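Local atomic coordinates of cycloserine biosynthesis protein DcsG (Streptomyces lavendulae, PDB entry 6JIL), a protein that catalyses the ATP- and magnesium-dependent cyclisation of O-ureido-D-serine to the antibiotic D-cycloserine. Residues A5-A10 / V43-F48; M19-E24 / L277-S282; R27-T32 / A292-L297. One frame throughout, in Å; residues are numbered along the deposited sequence.

Overall arrangement
From the N terminus, strand 4-8, helix 19-28 and strand 33-37 form a beta-alpha-beta crossover at one edge of a parallel sheet ordered 33-37, 4-8, 50-55, 78-79. Interaction 1 closes the shortest loop of the three, around helix 19-28 and strand 33-37, packing the segment before strand 50-55 on strand 4-8. The other two span over 250 residues each and tie helix 19-28 to the C-terminal part of the ATP-grasp region: interaction 2 at its start, with the turn ahead of helix 285-296, and interaction 3 at its end, with the last turn of that helix. All three cross along the chain, none nesting in another. L6 packs on M19, L22 and L23, joining interactions 1 and 2.

Interaction 1: residues A5-A10 / V43-F48; sequences ALVTDA and VDWSRF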
loop_
_atom_site.group_PDB
_atom_site.type_symbol
_atom_site.label_atom_id
_atom_site.label_comp_id
_atom_site.label_asym_id
_atom_site.label_seq_id
_atom_site.Cartn_x
_atom_site.Cartn_y
_atom_site.Cartn_z
ATOM N N ALA A 5 6.286 -0.977 -19.892
ATOM C CA ALA A 5 7.035 -0.047 -19.057
ATOM C C ALA A 5 6.818 -0.407 -17.592
ATOM O O ALA A 5 5.684 -0.605 -17.166
ATOM C CB ALA A 5 6.575 1.383 -19.316
ATOM N N LEU A 6 7.904 -0.532 -16.835
ATOM C CA LEU A 6 7.814 -0.835 -15.406
ATOM C C LEU A 6 8.302 0.448 -14.723
ATOM O O LEU A 6 9.492 0.755 -14.731
ATOM C CB LEU A 6 8.704 -2.033 -15.047
ATOM C CG LEU A 6 8.383 -3.362 -15.759
ATOM C CD1 LEU A 6 9.346 -4.443 -15.298
ATOM C CD2 LEU A 6 6.949 -3.792 -15.480
ATOM N N VAL A 7 7.371 1.202 -14.151
ATOM C CA VAL A 7 7.692 2.481 -13.537
ATOM C C VAL A 7 8.330 2.459 -12.157
ATOM O O VAL A 7 7.866 1.783 -11.243
ATOM C CB VAL A 7 6.440 3.387 -13.473
ATOM C CG1 VAL A 7 6.828 4.793 -13.008
ATOM C CG2 VAL A 7 5.779 3.452 -14.837
ATOM N N THR A 8 9.387 3.245 -12.017
ATOM C CA THR A 8 10.126 3.366 -10.769
ATOM C C THR A 8 10.663 4.800 -10.734
ATOM O O THR A 8 10.153 5.678 -11.429
ATOM C CB THR A 8 11.329 2.367 -10.750
ATOM O OG1 THR A 8 11.983 2.407 -9.476
ATOM C CG2 THR A 8 12.346 2.732 -11.849
ATOM N N ASP A 9 11.662 5.032 -9.890
ATOM C CA ASP A 9 12.339 6.322 -9.820
ATOM C C ASP A 9 13.700 6.059 -9.182
ATOM O O ASP A 9 13.850 5.133 -8.382
ATOM C CB ASP A 9 11.494 7.415 -9.108
ATOM C CG ASP A 9 11.257 7.164 -7.622
ATOM O OD1 ASP A 9 10.134 7.482 -7.175
ATOM O OD2 ASP A 9 12.165 6.701 -6.896
ATOM N N ALA A 10 14.698 6.838 -9.584
ATOM C CA ALA A 10 16.066 6.653 -9.115
ATOM C C ALA A 10 16.235 6.340 -7.638
ATOM O O ALA A 10 16.935 5.391 -7.276
ATOM C CB ALA A 10 16.918 7.867 -9.497
ATOM N N VAL A 43 11.443 10.173 -21.628
ATOM C CA VAL A 43 10.660 8.989 -21.952
ATOM C C VAL A 43 9.437 9.274 -22.816
ATOM O O VAL A 43 8.629 10.143 -22.507
ATOM C CB VAL A 43 10.180 8.271 -20.681
ATOM C CG1 VAL A 43 9.417 7.014 -21.057
ATOM C CG2 VAL A 43 11.364 7.926 -19.800
ATOM N N ASP A 44 9.310 8.538 -23.909
ATOM C CA ASP A 44 8.163 8.695 -24.788
ATOM C C ASP A 44 7.197 7.587 -24.385
ATOM O O ASP A 44 7.281 6.467 -24.890
ATOM C CB ASP A 44 8.589 8.527 -26.247
ATOM C CG ASP A 44 7.430 8.656 -27.208
ATOM O OD1 ASP A 44 6.300 8.899 -26.736
ATOM O OD2 ASP A 44 7.651 8.514 -28.431
ATOM N N TRP A 45 6.292 7.902 -23.462
ATOM C CA TRP A 45 5.342 6.916 -22.965
ATOM C C TRP A 45 4.387 6.372 -24.022
ATOM O O TRP A 45 3.760 5.332 -23.828
ATOM C CB TRP A 45 4.576 7.497 -21.773
ATOM C CG TRP A 45 5.511 7.888 -20.654
ATOM C CD1 TRP A 45 6.170 9.079 -20.512
ATOM C CD2 TRP A 45 5.966 7.051 -19.581
ATOM N NE1 TRP A 45 7.009 9.034 -19.425
ATOM C CE2 TRP A 45 6.905 7.802 -18.835
ATOM C CE3 TRP A 45 5.677 5.738 -19.181
ATOM C CZ2 TRP A 45 7.559 7.281 -17.703
ATOM C CZ3 TRP A 45 6.323 5.220 -18.061
ATOM C CH2 TRP A 45 7.256 5.994 -17.334
ATOM N N SER A 46 4.302 7.063 -25.153
ATOM C CA SER A 46 3.435 6.636 -26.245
ATOM C C SER A 46 3.983 5.366 -26.899
ATOM O O SER A 46 3.261 4.667 -27.604
ATOM C CB SER A 46 3.325 7.743 -27.301
ATOM O OG SER A 46 4.533 7.890 -28.028
ATOM N N ARG A 47 5.261 5.079 -26.662
ATOM C CA ARG A 47 5.914 3.899 -27.232
ATOM C C ARG A 47 5.477 2.573 -26.620
ATOM O O ARG A 47 5.617 1.531 -27.256
ATOM C CB ARG A 47 7.434 3.977 -27.069
ATOM C CG ARG A 47 8.164 4.924 -27.983
ATOM C CD ARG A 47 9.672 4.745 -27.788
ATOM N NE ARG A 47 10.064 4.922 -26.389
ATOM C CZ ARG A 47 10.579 3.969 -25.615
ATOM N NH1 ARG A 47 10.777 2.745 -26.092
ATOM N NH2 ARG A 47 10.892 4.244 -24.355
ATOM N N PHE A 48 4.976 2.607 -25.389
ATOM C CA PHE A 48 4.570 1.385 -24.705
ATOM C C PHE A 48 3.164 0.875 -24.999
ATOM O O PHE A 48 2.251 1.642 -25.297
ATOM C CB PHE A 48 4.718 1.558 -23.191
ATOM C CG PHE A 48 6.070 2.040 -22.768
ATOM C CD1 PHE A 48 6.280 3.376 -22.460
ATOM C CD2 PHE A 48 7.143 1.162 -22.704
ATOM C CE1 PHE A 48 7.540 3.825 -22.096
ATOM C CE2 PHE A 48 8.405 1.601 -22.343
ATOM C CZ PHE A 48 8.606 2.935 -22.037
#
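W45 carries CG anti to the carbonyl carbon and beside the backbone N (chi1 -59°), F48 likewise, a setting that brings both rings to A5 on strand 4-8, and that of W45 to V7 as well. The F48 ring presents a face to A5: the methyl CB of A5 sits over the ring centre, 3.4 Å from the centroid and only 8° off the ring normal, a CH-pi contact. The indole of W45 reaches the same strand with the far end of its six-membered ring. Its CZ3 lies 3.7 Å from CG2 of V7 and 4.0 Å from CB of A5, both methyls approaching obliquely, and the side chains of V7 and W45 cross at about a right angle. The methyl of A5 is thus shared by both aromatic residues.

W45 opens a 3-10 turn at 45-47 and F48 follows directly after it. An Asx turn leads into it: S46 N donates to D44 OD1 at 3.1 Å, arriving from above the carboxylate plane. Beyond the two segments, W45 also meets F69 edge-to-face and touches V51, while F48 packs on C36.

Away from the annotated sites, the contact is wholly apolar. Dispersion and the exclusion of water would therefore provide its cohesion, with the centred CH-pi approach at A5 as its directional element.

Interaction 2: residues M19-E24 / L277-S282; sequences MPPLLE and LNLTFS
The first turns of helix 19-28 face a 3-10 turn formed by 279-281, with P21 and T280 closest across the contact, their CA atoms 7.1 Å apart. In the 3-10 turn, F281 N bonds to N278 O and S282 N to L279 O. The carbonyl oxygen of L279 has a second donor: S282 OG reaches it at 3.0 Å, tilted 28° from the carbonyl plane and on the same face as S282 N, so that this one oxygen ties both the backbone and the side chain of S282 to the turn.

P21 and L22 meet L279 and T280 through carbon alone. The pyrrolidine ring of P21 projects toward the turn, its CG 3.7 Å from the methyl CG2 of T280, the two side chains crossing obliquely. The same CG lies 4.2 Å from CB of L279. T280 can offer this methyl because CG2 stands anti to its carbonyl carbon while OG1 occupies the place between the backbone N and that carbon (chi1 64°). Deeper in, one branch of L279, CD1, extends to CB of L22 at 4.0 Å, reaching the base of that side chain.

A polar connection reinforces the apolar one from just ahead of the helix: D18 accepts from L277 N through OD1 and from L279 N through OD2. On the far side of the turn, N278 OD1 takes a bond from R220, inferred to be an active-site arginine. L22 and L277 both rest on F289, and L279 on A286, both of helix 285-296; M19 and L22 touch R54 of strand 50-55, so the contact lies where the N-terminal parallel sheet, that C-terminal helix and the antiparallel sheet containing strand 195-202 come together.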
loop_
_atom_site.group_PDB
_atom_site.type_symbol
_atom_site.label_atom_id
_atom_site.label_comp_id
_atom_site.label_asym_id
_atom_site.label_seq_id
_atom_site.Cartn_x
_atom_site.Cartn_y
_atom_site.Cartn_z
HETATM N N MSE A 19 12.102 -5.913 -8.734
HETATM C CA MSE A 19 12.473 -5.669 -10.129
HETATM C C MSE A 19 13.340 -6.738 -10.800
HETATM O O MSE A 19 13.022 -7.190 -11.897
HETATM C CB MSE A 19 13.144 -4.305 -10.287
HETATM C CG MSE A 19 13.088 -3.788 -11.723
HETATM SE SE MSE A 19 11.250 -3.527 -12.368
HETATM C CE MSE A 19 10.903 -1.822 -11.506
ATOM N N PRO A 20 14.447 -7.149 -10.159
ATOM C CA PRO A 20 15.301 -8.177 -10.775
ATOM C C PRO A 20 14.531 -9.460 -11.120
ATOM O O PRO A 20 14.552 -9.916 -12.262
ATOM C CB PRO A 20 16.385 -8.407 -9.720
ATOM C CG PRO A 20 16.517 -7.060 -9.072
ATOM C CD PRO A 20 15.062 -6.616 -8.928
ATOM N N PRO A 21 13.845 -10.062 -10.134
ATOM C CA PRO A 21 13.100 -11.285 -10.444
ATOM C C PRO A 21 11.922 -11.056 -11.405
ATOM O O PRO A 21 11.593 -11.931 -12.209
ATOM C CB PRO A 21 12.648 -11.771 -9.065
ATOM C CG PRO A 21 12.544 -10.507 -8.275
ATOM C CD PRO A 21 13.762 -9.746 -8.695
ATOM N N LEU A 22 11.294 -9.886 -11.326
ATOM C CA LEU A 22 10.163 -9.580 -12.203
ATOM C C LEU A 22 10.611 -9.503 -13.657
ATOM O O LEU A 22 9.902 -9.961 -14.555
ATOM C CB LEU A 22 9.487 -8.263 -11.792
ATOM C CG LEU A 22 8.376 -7.730 -12.719
ATOM C CD1 LEU A 22 7.345 -8.829 -12.998
ATOM C CD2 LEU A 22 7.703 -6.511 -12.081
ATOM N N LEU A 23 11.790 -8.932 -13.888
ATOM C CA LEU A 23 12.320 -8.819 -15.239
ATOM C C LEU A 23 12.612 -10.200 -15.835
ATOM O O LEU A 23 12.360 -10.439 -17.016
ATOM C CB LEU A 23 13.593 -7.971 -15.242
ATOM C CG LEU A 23 13.429 -6.461 -15.024
ATOM C CD1 LEU A 23 14.803 -5.799 -14.983
ATOM C CD2 LEU A 23 12.597 -5.868 -16.152
ATOM N N GLU A 24 13.144 -11.110 -15.027
ATOM C CA GLU A 24 13.432 -12.447 -15.524
ATOM C C GLU A 24 12.135 -13.167 -15.884
ATOM O O GLU A 24 12.048 -13.828 -16.922
ATOM C CB GLU A 24 14.212 -13.251 -14.485
ATOM C CG GLU A 24 15.659 -12.815 -14.364
ATOM C CD GLU A 24 16.310 -12.567 -15.726
ATOM O OE1 GLU A 24 16.363 -11.393 -16.164
ATOM O OE2 GLU A 24 16.754 -13.553 -16.362
ATOM N N LEU A 277 5.870 -6.552 -3.586
ATOM C CA LEU A 277 5.201 -7.852 -3.600
ATOM C C LEU A 277 5.926 -8.995 -2.889
ATOM O O LEU A 277 5.332 -10.045 -2.662
ATOM C CB LEU A 277 4.905 -8.235 -5.051
ATOM C CG LEU A 277 3.941 -7.273 -5.752
ATOM C CD1 LEU A 277 4.044 -7.421 -7.262
ATOM C CD2 LEU A 277 2.521 -7.554 -5.286
ATOM N N ASN A 278 7.195 -8.793 -2.542
ATOM C CA ASN A 278 7.999 -9.816 -1.863
ATOM C C ASN A 278 8.200 -11.049 -2.740
ATOM O O ASN A 278 8.188 -12.184 -2.253
ATOM C CB ASN A 278 7.344 -10.234 -0.537
ATOM C CG ASN A 278 7.228 -9.084 0.443
ATOM O OD1 ASN A 278 8.204 -8.399 0.721
ATOM N ND2 ASN A 278 6.032 -8.871 0.972
ATOM N N LEU A 279 8.395 -10.820 -4.035
ATOM C CA LEU A 279 8.590 -11.906 -4.990
ATOM C C LEU A 279 9.729 -12.848 -4.619
ATOM O O LEU A 279 9.625 -14.058 -4.817
ATOM C CB LEU A 279 8.851 -11.334 -6.387
ATOM C CG LEU A 279 7.761 -10.439 -6.984
ATOM C CD1 LEU A 279 8.172 -9.994 -8.387
ATOM C CD2 LEU A 279 6.437 -11.192 -7.020
ATOM N N THR A 280 10.809 -12.298 -4.076
ATOM C CA THR A 280 11.971 -13.098 -3.716
ATOM C C THR A 280 11.787 -13.977 -2.480
ATOM O O THR A 280 12.703 -14.706 -2.089
ATOM C CB THR A 280 13.224 -12.200 -3.541
ATOM O OG1 THR A 280 13.035 -11.307 -2.438
ATOM C CG2 THR A 280 13.455 -11.371 -4.803
ATOM N N PHE A 281 10.607 -13.915 -1.869
ATOM C CA PHE A 281 10.318 -14.743 -0.696
ATOM C C PHE A 281 9.439 -15.936 -1.059
ATOM O O PHE A 281 9.057 -16.713 -0.190
ATOM C CB PHE A 281 9.605 -13.940 0.396
ATOM C CG PHE A 281 10.507 -13.041 1.180
ATOM C CD1 PHE A 281 10.856 -11.786 0.694
ATOM C CD2 PHE A 281 10.987 -13.438 2.423
ATOM C CE1 PHE A 281 11.664 -10.939 1.437
ATOM C CE2 PHE A 281 11.798 -12.599 3.172
ATOM C CZ PHE A 281 12.136 -11.347 2.680
ATOM N N SER A 282 9.106 -16.063 -2.339
ATOM C CA SER A 282 8.269 -17.162 -2.819
ATOM C C SER A 282 9.033 -17.840 -3.943
ATOM O O SER A 282 9.861 -17.202 -4.582
ATOM C CB SER A 282 6.956 -16.614 -3.371
ATOM O OG SER A 282 7.194 -15.855 -4.545
#

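Interaction 3: residues R27-T32 / A292-L297; sequences RTVGIT and ALAERL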
loop_
_atom_site.group_PDB
_atom_site.type_symbol
_atom_site.label_atom_id
_atom_site.label_comp_id
_atom_site.label_asym_id
_atom_site.label_seq_id
_atom_site.Cartn_x
_atom_site.Cartn_y
_atom_site.Cartn_z
ATOM N N ARG A 27 10.792 -12.016 -19.026
ATOM C CA ARG A 27 11.585 -12.622 -20.079
ATOM C C ARG A 27 11.016 -14.009 -20.369
ATOM O O ARG A 27 10.899 -14.411 -21.524
ATOM C CB ARG A 27 13.040 -12.737 -19.609
ATOM C CG ARG A 27 14.067 -13.039 -20.689
ATOM C CD ARG A 27 15.409 -13.428 -20.057
ATOM N NE ARG A 27 15.871 -12.421 -19.105
ATOM C CZ ARG A 27 16.347 -11.226 -19.448
ATOM N NH1 ARG A 27 16.437 -10.888 -20.727
ATOM N NH2 ARG A 27 16.703 -10.356 -18.511
ATOM N N THR A 28 10.646 -14.733 -19.314
ATOM C CA THR A 28 10.109 -16.075 -19.478
ATOM C C THR A 28 8.724 -16.106 -20.135
ATOM O O THR A 28 8.376 -17.083 -20.787
ATOM C CB THR A 28 10.061 -16.840 -18.126
ATOM O OG1 THR A 28 9.107 -16.226 -17.253
ATOM C CG2 THR A 28 11.423 -16.819 -17.449
ATOM N N VAL A 29 7.926 -15.056 -19.975
ATOM C CA VAL A 29 6.613 -15.052 -20.612
ATOM C C VAL A 29 6.631 -14.242 -21.907
ATOM O O VAL A 29 5.595 -13.817 -22.408
ATOM C CB VAL A 29 5.511 -14.520 -19.664
ATOM C CG1 VAL A 29 5.443 -15.397 -18.417
ATOM C CG2 VAL A 29 5.774 -13.078 -19.300
ATOM N N GLY A 30 7.831 -14.030 -22.435
ATOM C CA GLY A 30 7.999 -13.311 -23.684
ATOM C C GLY A 30 7.758 -11.815 -23.756
ATOM O O GLY A 30 7.798 -11.253 -24.853
ATOM N N ILE A 31 7.516 -11.148 -22.632
ATOM C CA ILE A 31 7.273 -9.715 -22.710
ATOM C C ILE A 31 8.526 -8.869 -22.507
ATOM O O ILE A 31 9.336 -9.123 -21.614
ATOM C CB ILE A 31 6.136 -9.278 -21.748
ATOM C CG1 ILE A 31 6.376 -9.801 -20.340
ATOM C CG2 ILE A 31 4.810 -9.829 -22.247
ATOM C CD1 ILE A 31 5.152 -9.654 -19.441
ATOM N N THR A 32 8.692 -7.883 -23.383
ATOM C CA THR A 32 9.835 -6.985 -23.342
ATOM C C THR A 32 9.490 -5.856 -22.397
ATOM O O THR A 32 8.568 -5.082 -22.654
ATOM C CB THR A 32 10.117 -6.380 -24.725
ATOM O OG1 THR A 32 9.990 -7.391 -25.729
ATOM C CG2 THR A 32 11.525 -5.807 -24.777
ATOM N N ALA A 292 0.187 -13.313 -15.183
ATOM C CA ALA A 292 -1.004 -12.489 -15.037
ATOM C C ALA A 292 -0.882 -11.295 -15.985
ATOM O O ALA A 292 -1.853 -10.903 -16.637
ATOM C CB ALA A 292 -1.136 -12.004 -13.600
ATOM N N LEU A 293 0.315 -10.717 -16.062
ATOM C CA LEU A 293 0.543 -9.585 -16.953
ATOM C C LEU A 293 0.440 -10.027 -18.408
ATOM O O LEU A 293 -0.055 -9.282 -19.250
ATOM C CB LEU A 293 1.917 -8.953 -16.700
ATOM C CG LEU A 293 2.089 -8.119 -15.425
ATOM C CD1 LEU A 293 3.501 -7.564 -15.354
ATOM C CD2 LEU A 293 1.089 -6.981 -15.420
ATOM N N ALA A 294 0.899 -11.244 -18.697
ATOM C CA ALA A 294 0.852 -11.781 -20.059
ATOM C C ALA A 294 -0.587 -11.960 -20.528
ATOM O O ALA A 294 -0.872 -11.887 -21.721
ATOM C CB ALA A 294 1.590 -13.113 -20.133
ATOM N N GLU A 295 -1.490 -12.199 -19.586
ATOM C CA GLU A 295 -2.897 -12.379 -19.923
ATOM C C GLU A 295 -3.554 -11.041 -20.270
ATOM O O GLU A 295 -4.449 -10.987 -21.107
ATOM C CB GLU A 295 -3.638 -13.043 -18.762
ATOM C CG GLU A 295 -4.341 -14.333 -19.138
ATOM C CD GLU A 295 -3.386 -15.395 -19.654
ATOM O OE1 GLU A 295 -2.715 -15.147 -20.674
ATOM O OE2 GLU A 295 -3.301 -16.479 -19.047
ATOM N N ARG A 296 -3.097 -9.966 -19.634
ATOM C CA ARG A 296 -3.639 -8.626 -19.878
ATOM C C ARG A 296 -3.207 -8.081 -21.229
ATOM O O ARG A 296 -3.894 -7.253 -21.821
ATOM C CB ARG A 296 -3.160 -7.652 -18.806
ATOM C CG ARG A 296 -3.476 -8.081 -17.410
ATOM C CD ARG A 296 -4.773 -7.497 -16.945
ATOM N NE ARG A 296 -5.350 -8.328 -15.900
ATOM C CZ ARG A 296 -6.078 -7.868 -14.893
ATOM N NH1 ARG A 296 -6.316 -6.567 -14.790
ATOM N NH2 ARG A 296 -6.567 -8.717 -13.994
ATOM N N LEU A 297 -2.056 -8.538 -21.708
ATOM C CA LEU A 297 -1.529 -8.066 -22.980
ATOM C C LEU A 297 -1.976 -8.859 -24.207
ATOM O O LEU A 297 -1.652 -8.488 -25.333
ATOM C CB LEU A 297 0.001 -8.007 -22.915
ATOM C CG LEU A 297 0.531 -6.986 -21.897
ATOM C CD1 LEU A 297 2.035 -7.038 -21.849
ATOM C CD2 LEU A 297 0.068 -5.590 -22.276
#
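V29, where the chain leaves helix 19-28, comes closest to A294 in the last turn of helix 285-296, with their CA atoms 6.6 Å apart. Their CB atoms are separated by 4.2 Å, an approach consistent with the small size of the alanine side chain. In I31, CG1 lies between the backbone N and the carbonyl carbon (chi1 51°), and from there the chain extends to place CD1 4.3 Å from CB of L293; CG2 meets instead the CD1 methyl of L297 at 4.0 Å, where the two side chains cross at about a right angle. I31 thus bridges two residues one helical turn apart.

V29 also packs on A290 and Q291 of the same helix, while L293 and L297 continue to V52 and A50 of strand 50-55, linking this surface contact to the parallel sheet.

Helix 19-28 ends in a Schellman motif spanning C26 to I31, with G30 (phi 71°) as C-prime and bonds from G30 N to R27 O and from I31 N to C26 O. This is the helix-to-strand turn of the beta-alpha-beta unit 4-8, 19-28, 33-37, packed here on the C-terminal helix.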